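Side-chain contacts in UDP-glucose 4-epimerase (Brucella ovis, PDB 4WOK), which probably interconverts UDP-glucose and UDP-galactose by inverting the sugar at C4 with the help of tightly bound NAD: residues A[273-278]-A[321-326]; A[70-75]-A[115-120]. The protein carries 2 engineered substitutions. All coordinates share one frame; numbering follows the deposited sequence.

Both interactions pack a helix against a later piece of the chain without any hydrogen bond between the two, but they lie on opposite sides of the chain's centre, with nearest atoms about 30 Å apart and no shared element. Interaction 1 is the more buried: helices 269-280 and 319-326 meet through three buried residues, and it is an isoleucine-led contact with one serine hydroxyl. Interaction 2 belongs to the Rossmann part of the fold, where helix 65-75 faces the end of helix 96-116. It is only partly buried: M72 and two threonine hydroxyls form its inner portion, while the exposed E73 lies along its outer margin.

Interaction 1: residues A[273-278]-A[321-326]; sequences VQSIGR and TIIRTA
S275 meets I323 through its hydroxyl: OG lies 3.4 Å from I323 CG1 and 3.9 Å from I323 CB. What puts it there is chi1 of -175°, which sets OG opposite the backbone N and lets it run out against the aliphatic base of the isoleucine. OG is buried and has no hydrogen-bond partner in the model, so at this point a polar atom simply packs on hydrocarbon. The start of helix 319-326 adds to its surroundings, with L319 and D320 both touching S275.

The two helices belong to the C-terminal part of the chain, which in epimerases of this family forms much of the UDP-sugar side of the cleft.

One residue on from S275, I276 brings the two backbones to their closest point, its CA being 6.6 Å from the CA of I323. The side chains cross at about a right angle, with I276 CG1 4.1 Å from I323 CD1. I323 is folded rather than extended: its chi2 of -52° turns CD1 out of the CA-CB-CG1 zigzag and toward I276, while CG1 stays beside the serine. One isoleucine thus serves two successive residues of helix 269-280.

M205 of helix 200-209 touches I276 and I323 alike, making a three-helix apolar junction, and L279 follows on against I323. Beyond it the second helix is tied down at T325, whose OG1 bonds to T321 O (2.8 Å), to H235 and to the amide of A184.

Interaction 2: residues A[70-75]-A[115-120]; sequences ETMEKY and RLTRTQ
M72 lies against the hydroxyls of T117 and T119. Its SD is 3.6 Å from T117 OG1 and 4.0 Å from T119 OG1, and nearer the backbone its CB is 3.8 Å from T119 OG1. These are van der Waals contacts, with no hydrogen bond joining the segments. The methionine is drawn out straight beyond CG (chi2 -175°) and crosses each threonine at about a right angle, touching both hydroxyls with CB and SD while its methyl runs on past them.

Next to it, E73 lays the aliphatic part of its side chain against the other branch of T117, CG to CG2 at 3.9 Å. Its carboxylate sits at the exposed margin, where OE2 is still 4.1 Å from T117 CG2.

The two hydroxyls are held as a unit: T119 OG1 and T117 OG1 are hydrogen-bonded at 2.8 Å, and T117 OG1 is also bonded to A113 O, a turn back in helix 96-116. T117 can do this because chi1 of 60° places OG1 between its own backbone N and carbonyl carbon, leaving CG2 for E73.

This is the end of the helix in the beta-alpha-beta crossover from strand 79-82 to strand 121-125 of the Rossmann fold. The helix closes with a Schellman motif: R118, at positive phi, is the C-prime residue, T119 N bonds to C114 O, and R118 N makes a weak bond to R115 O. That turn brings T119 back beside T117 to face helix 65-75.

Further out, M72 is also covered by L110, A113 and C114 of helix 96-116. Behind the contact, T71 and Y75 pack on strands 37-42 and 57-59, seating helix 65-75 against the sheet.

Interaction 1: residues A[273-278]-A[321-326]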
loop_
_atom_site.group_PDB
_atom_site.type_symbol
_atom_site.label_atom_id
_atom_site.label_comp_id
_atom_site.label_asym_id
_atom_site.label_seq_id
_atom_site.Cartn_x
_atom_site.Cartn_y
_atom_site.Cartn_z
ATOM N N VAL A 273 -10.798 1.218 17.831
ATOM C CA VAL A 273 -12.167 1.552 18.182
ATOM C C VAL A 273 -12.197 2.606 19.294
ATOM O O VAL A 273 -12.928 3.594 19.206
ATOM C CB VAL A 273 -12.936 0.287 18.605
ATOM C CG1 VAL A 273 -14.158 0.637 19.426
ATOM C CG2 VAL A 273 -13.304 -0.516 17.370
ATOM N N GLN A 274 -11.369 2.413 20.312
ATOM C CA GLN A 274 -11.277 3.376 21.411
ATOM C C GLN A 274 -10.854 4.752 20.920
ATOM O O GLN A 274 -11.434 5.763 21.307
ATOM C CB GLN A 274 -10.288 2.896 22.466
ATOM C CG GLN A 274 -10.740 1.698 23.266
ATOM C CD GLN A 274 -9.656 1.219 24.215
ATOM O OE1 GLN A 274 -8.480 1.142 23.846
ATOM N NE2 GLN A 274 -10.044 0.908 25.447
ATOM N N SER A 275 -9.837 4.778 20.061
ATOM C CA SER A 275 -9.310 6.029 19.530
ATOM C C SER A 275 -10.373 6.779 18.729
ATOM O O SER A 275 -10.516 7.994 18.868
ATOM C CB SER A 275 -8.076 5.758 18.663
ATOM O OG SER A 275 -7.483 6.969 18.228
ATOM N N ILE A 276 -11.116 6.055 17.896
ATOM C CA ILE A 276 -12.197 6.649 17.112
ATOM C C ILE A 276 -13.271 7.294 17.997
ATOM O O ILE A 276 -13.712 8.420 17.741
ATOM C CB ILE A 276 -12.865 5.599 16.208
ATOM C CG1 ILE A 276 -11.895 5.145 15.115
ATOM C CG2 ILE A 276 -14.141 6.148 15.589
ATOM C CD1 ILE A 276 -12.393 3.967 14.305
ATOM N N GLY A 277 -13.697 6.571 19.028
ATOM C CA GLY A 277 -14.718 7.074 19.933
ATOM C C GLY A 277 -14.261 8.349 20.619
ATOM O O GLY A 277 -15.012 9.315 20.755
ATOM N N ARG A 278 -13.001 8.344 21.028
ATOM C CA ARG A 278 -12.389 9.467 21.726
ATOM C C ARG A 278 -12.246 10.715 20.856
ATOM O O ARG A 278 -12.596 11.815 21.276
ATOM C CB ARG A 278 -11.021 9.047 22.247
ATOM C CG ARG A 278 -10.322 10.065 23.114
ATOM C CD ARG A 278 -8.925 9.571 23.444
ATOM N NE ARG A 278 -8.920 8.126 23.668
ATOM C CZ ARG A 278 -8.150 7.264 23.009
ATOM N NH1 ARG A 278 -7.300 7.696 22.082
ATOM N NH2 ARG A 278 -8.224 5.968 23.285
ATOM N N THR A 321 -2.740 10.468 14.687
ATOM C CA THR A 321 -2.678 11.127 13.380
ATOM C C THR A 321 -3.424 10.326 12.311
ATOM O O THR A 321 -4.151 10.885 11.487
ATOM C CB THR A 321 -1.224 11.340 12.928
ATOM O OG1 THR A 321 -0.572 12.206 13.865
ATOM C CG2 THR A 321 -1.176 11.973 11.548
ATOM N N ILE A 322 -3.248 9.013 12.337
ATOM C CA ILE A 322 -3.964 8.140 11.406
ATOM C C ILE A 322 -5.465 8.354 11.560
ATOM O O ILE A 322 -6.169 8.594 10.579
ATOM C CB ILE A 322 -3.609 6.665 11.642
ATOM C CG1 ILE A 322 -2.181 6.393 11.168
ATOM C CG2 ILE A 322 -4.620 5.751 10.976
ATOM C CD1 ILE A 322 -1.653 5.026 11.547
ATOM N N ILE A 323 -5.949 8.317 12.800
ATOM C CA ILE A 323 -7.386 8.434 13.021
ATOM C C ILE A 323 -7.901 9.814 12.657
ATOM O O ILE A 323 -8.893 9.951 11.948
ATOM C CB ILE A 323 -7.768 8.147 14.476
ATOM C CG1 ILE A 323 -7.458 6.688 14.823
ATOM C CG2 ILE A 323 -9.239 8.456 14.682
ATOM C CD1 ILE A 323 -8.050 5.695 13.856
ATOM N N ARG A 324 -7.217 10.836 13.158
ATOM C CA ARG A 324 -7.616 12.217 12.941
ATOM C C ARG A 324 -7.693 12.592 11.450
ATOM O O ARG A 324 -8.598 13.314 11.023
ATOM C CB ARG A 324 -6.638 13.141 13.664
ATOM C CG ARG A 324 -7.209 14.474 14.070
ATOM C CD ARG A 324 -6.158 15.319 14.772
ATOM N NE ARG A 324 -5.676 14.688 15.998
ATOM C CZ ARG A 324 -6.185 14.920 17.205
ATOM N NH1 ARG A 324 -7.195 15.770 17.353
ATOM N NH2 ARG A 324 -5.682 14.305 18.266
ATOM N N THR A 325 -6.754 12.106 10.648
ATOM C CA THR A 325 -6.740 12.515 9.246
ATOM C C THR A 325 -7.720 11.708 8.402
ATOM O O THR A 325 -8.222 12.204 7.399
ATOM C CB THR A 325 -5.318 12.425 8.633
ATOM O OG1 THR A 325 -4.805 11.094 8.754
ATOM C CG2 THR A 325 -4.397 13.371 9.364
ATOM N N ALA A 326 -8.019 10.480 8.812
ATOM C CA ALA A 326 -8.958 9.654 8.053
ATOM C C ALA A 326 -10.417 9.992 8.367
ATOM O O ALA A 326 -11.266 10.007 7.478
ATOM C CB ALA A 326 -8.697 8.182 8.316
#

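Interaction 2: residues A[70-75]-A[115-120]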
loop_
_atom_site.group_PDB
_atom_site.type_symbol
_atom_site.label_atom_id
_atom_site.label_comp_id
_atom_site.label_asym_id
_atom_site.label_seq_id
_atom_site.Cartn_x
_atom_site.Cartn_y
_atom_site.Cartn_z
ATOM N N GLU A 70 4.182 3.449 -25.326
ATOM C CA GLU A 70 3.984 4.767 -25.927
ATOM C C GLU A 70 4.149 5.848 -24.871
ATOM O O GLU A 70 4.789 6.881 -25.091
ATOM C CB GLU A 70 2.596 4.848 -26.549
ATOM C CG GLU A 70 2.265 6.145 -27.272
ATOM C CD GLU A 70 0.826 6.130 -27.776
ATOM O OE1 GLU A 70 0.549 5.460 -28.794
ATOM O OE2 GLU A 70 -0.039 6.761 -27.131
ATOM N N THR A 71 3.564 5.582 -23.709
ATOM C CA THR A 71 3.596 6.532 -22.611
ATOM C C THR A 71 5.002 6.720 -22.088
ATOM O O THR A 71 5.444 7.849 -21.862
ATOM C CB THR A 71 2.685 6.073 -21.470
ATOM O OG1 THR A 71 1.344 6.003 -21.955
ATOM C CG2 THR A 71 2.745 7.065 -20.307
ATOM N N MET A 72 5.715 5.619 -21.887
ATOM C CA MET A 72 7.105 5.731 -21.442
ATOM C C MET A 72 7.992 6.452 -22.463
ATOM O O MET A 72 8.897 7.215 -22.090
ATOM C CB MET A 72 7.661 4.346 -21.132
ATOM C CG MET A 72 6.932 3.664 -19.961
ATOM S SD MET A 72 7.729 2.109 -19.549
ATOM C CE MET A 72 6.658 1.554 -18.193
ATOM N N GLU A 73 7.728 6.237 -23.748
ATOM C CA GLU A 73 8.503 6.923 -24.791
ATOM C C GLU A 73 8.205 8.423 -24.798
ATOM O O GLU A 73 9.114 9.255 -24.939
ATOM C CB GLU A 73 8.220 6.294 -26.164
ATOM C CG GLU A 73 8.731 4.857 -26.222
ATOM C CD GLU A 73 8.569 4.183 -27.582
ATOM O OE1 GLU A 73 7.833 4.699 -28.453
ATOM O OE2 GLU A 73 9.203 3.123 -27.771
ATOM N N LYS A 74 6.940 8.781 -24.628
ATOM C CA LYS A 74 6.576 10.194 -24.597
ATOM C C LYS A 74 7.182 10.920 -23.391
ATOM O O LYS A 74 7.704 12.028 -23.525
ATOM C CB LYS A 74 5.057 10.352 -24.590
ATOM C CG LYS A 74 4.605 11.796 -24.436
ATOM C CD LYS A 74 3.087 11.920 -24.497
ATOM C CE LYS A 74 2.660 13.383 -24.385
ATOM N NZ LYS A 74 1.189 13.553 -24.550
ATOM N N TYR A 75 7.114 10.301 -22.213
ATOM C CA TYR A 75 7.471 11.009 -20.985
ATOM C C TYR A 75 8.899 10.743 -20.495
ATOM O O TYR A 75 9.397 11.483 -19.644
ATOM C CB TYR A 75 6.473 10.673 -19.872
ATOM C CG TYR A 75 5.117 11.308 -20.086
ATOM C CD1 TYR A 75 4.895 12.629 -19.742
ATOM C CD2 TYR A 75 4.065 10.590 -20.660
ATOM C CE1 TYR A 75 3.668 13.224 -19.946
ATOM C CE2 TYR A 75 2.832 11.179 -20.872
ATOM C CZ TYR A 75 2.643 12.497 -20.504
ATOM O OH TYR A 75 1.435 13.109 -20.710
ATOM N N ARG A 115 11.844 -2.422 -19.824
ATOM C CA ARG A 115 13.099 -2.853 -20.442
ATOM C C ARG A 115 13.130 -2.474 -21.918
ATOM O O ARG A 115 14.211 -2.164 -22.456
ATOM C CB ARG A 115 13.333 -4.362 -20.279
ATOM C CG ARG A 115 12.398 -5.263 -21.121
ATOM C CD ARG A 115 12.600 -6.733 -20.787
ATOM N NE ARG A 115 11.586 -7.581 -21.413
ATOM C CZ ARG A 115 11.737 -8.175 -22.592
ATOM N NH1 ARG A 115 12.867 -8.030 -23.268
ATOM N NH2 ARG A 115 10.766 -8.932 -23.092
ATOM N N LEU A 116 11.966 -2.461 -22.571
ATOM C CA LEU A 116 11.943 -2.184 -24.008
ATOM C C LEU A 116 12.042 -0.686 -24.302
ATOM O O LEU A 116 12.204 -0.284 -25.453
ATOM C CB LEU A 116 10.683 -2.763 -24.652
ATOM C CG LEU A 116 10.567 -4.295 -24.576
ATOM C CD1 LEU A 116 9.180 -4.755 -25.037
ATOM C CD2 LEU A 116 11.689 -4.969 -25.395
ATOM N N THR A 117 11.973 0.145 -23.268
ATOM C CA THR A 117 12.119 1.579 -23.489
ATOM C C THR A 117 13.346 2.118 -22.738
ATOM O O THR A 117 13.563 3.324 -22.688
ATOM C CB THR A 117 10.844 2.351 -23.059
ATOM O OG1 THR A 117 10.585 2.140 -21.662
ATOM C CG2 THR A 117 9.612 1.866 -23.868
ATOM N N ARG A 118 14.136 1.213 -22.163
ATOM C CA ARG A 118 15.288 1.582 -21.327
ATOM C C ARG A 118 14.820 2.492 -20.200
ATOM O O ARG A 118 15.555 3.367 -19.740
ATOM C CB ARG A 118 16.394 2.257 -22.151
ATOM N N THR A 119 13.577 2.297 -19.774
ATOM C CA THR A 119 13.084 2.983 -18.598
ATOM C C THR A 119 13.528 2.164 -17.398
ATOM O O THR A 119 13.101 1.044 -17.213
ATOM C CB THR A 119 11.556 3.150 -18.626
ATOM O OG1 THR A 119 11.198 4.006 -19.717
ATOM C CG2 THR A 119 11.067 3.770 -17.320
ATOM N N GLN A 120 14.387 2.732 -16.568
ATOM C CA GLN A 120 15.212 1.907 -15.701
ATOM C C GLN A 120 14.749 1.653 -14.276
ATOM O O GLN A 120 14.892 0.542 -13.769
ATOM C CB GLN A 120 16.617 2.513 -15.624
ATOM C CG GLN A 120 17.661 1.642 -16.280
ATOM C CD GLN A 120 17.928 0.375 -15.495
ATOM O OE1 GLN A 120 17.336 0.144 -14.439
ATOM N NE2 GLN A 120 18.837 -0.450 -16.003
#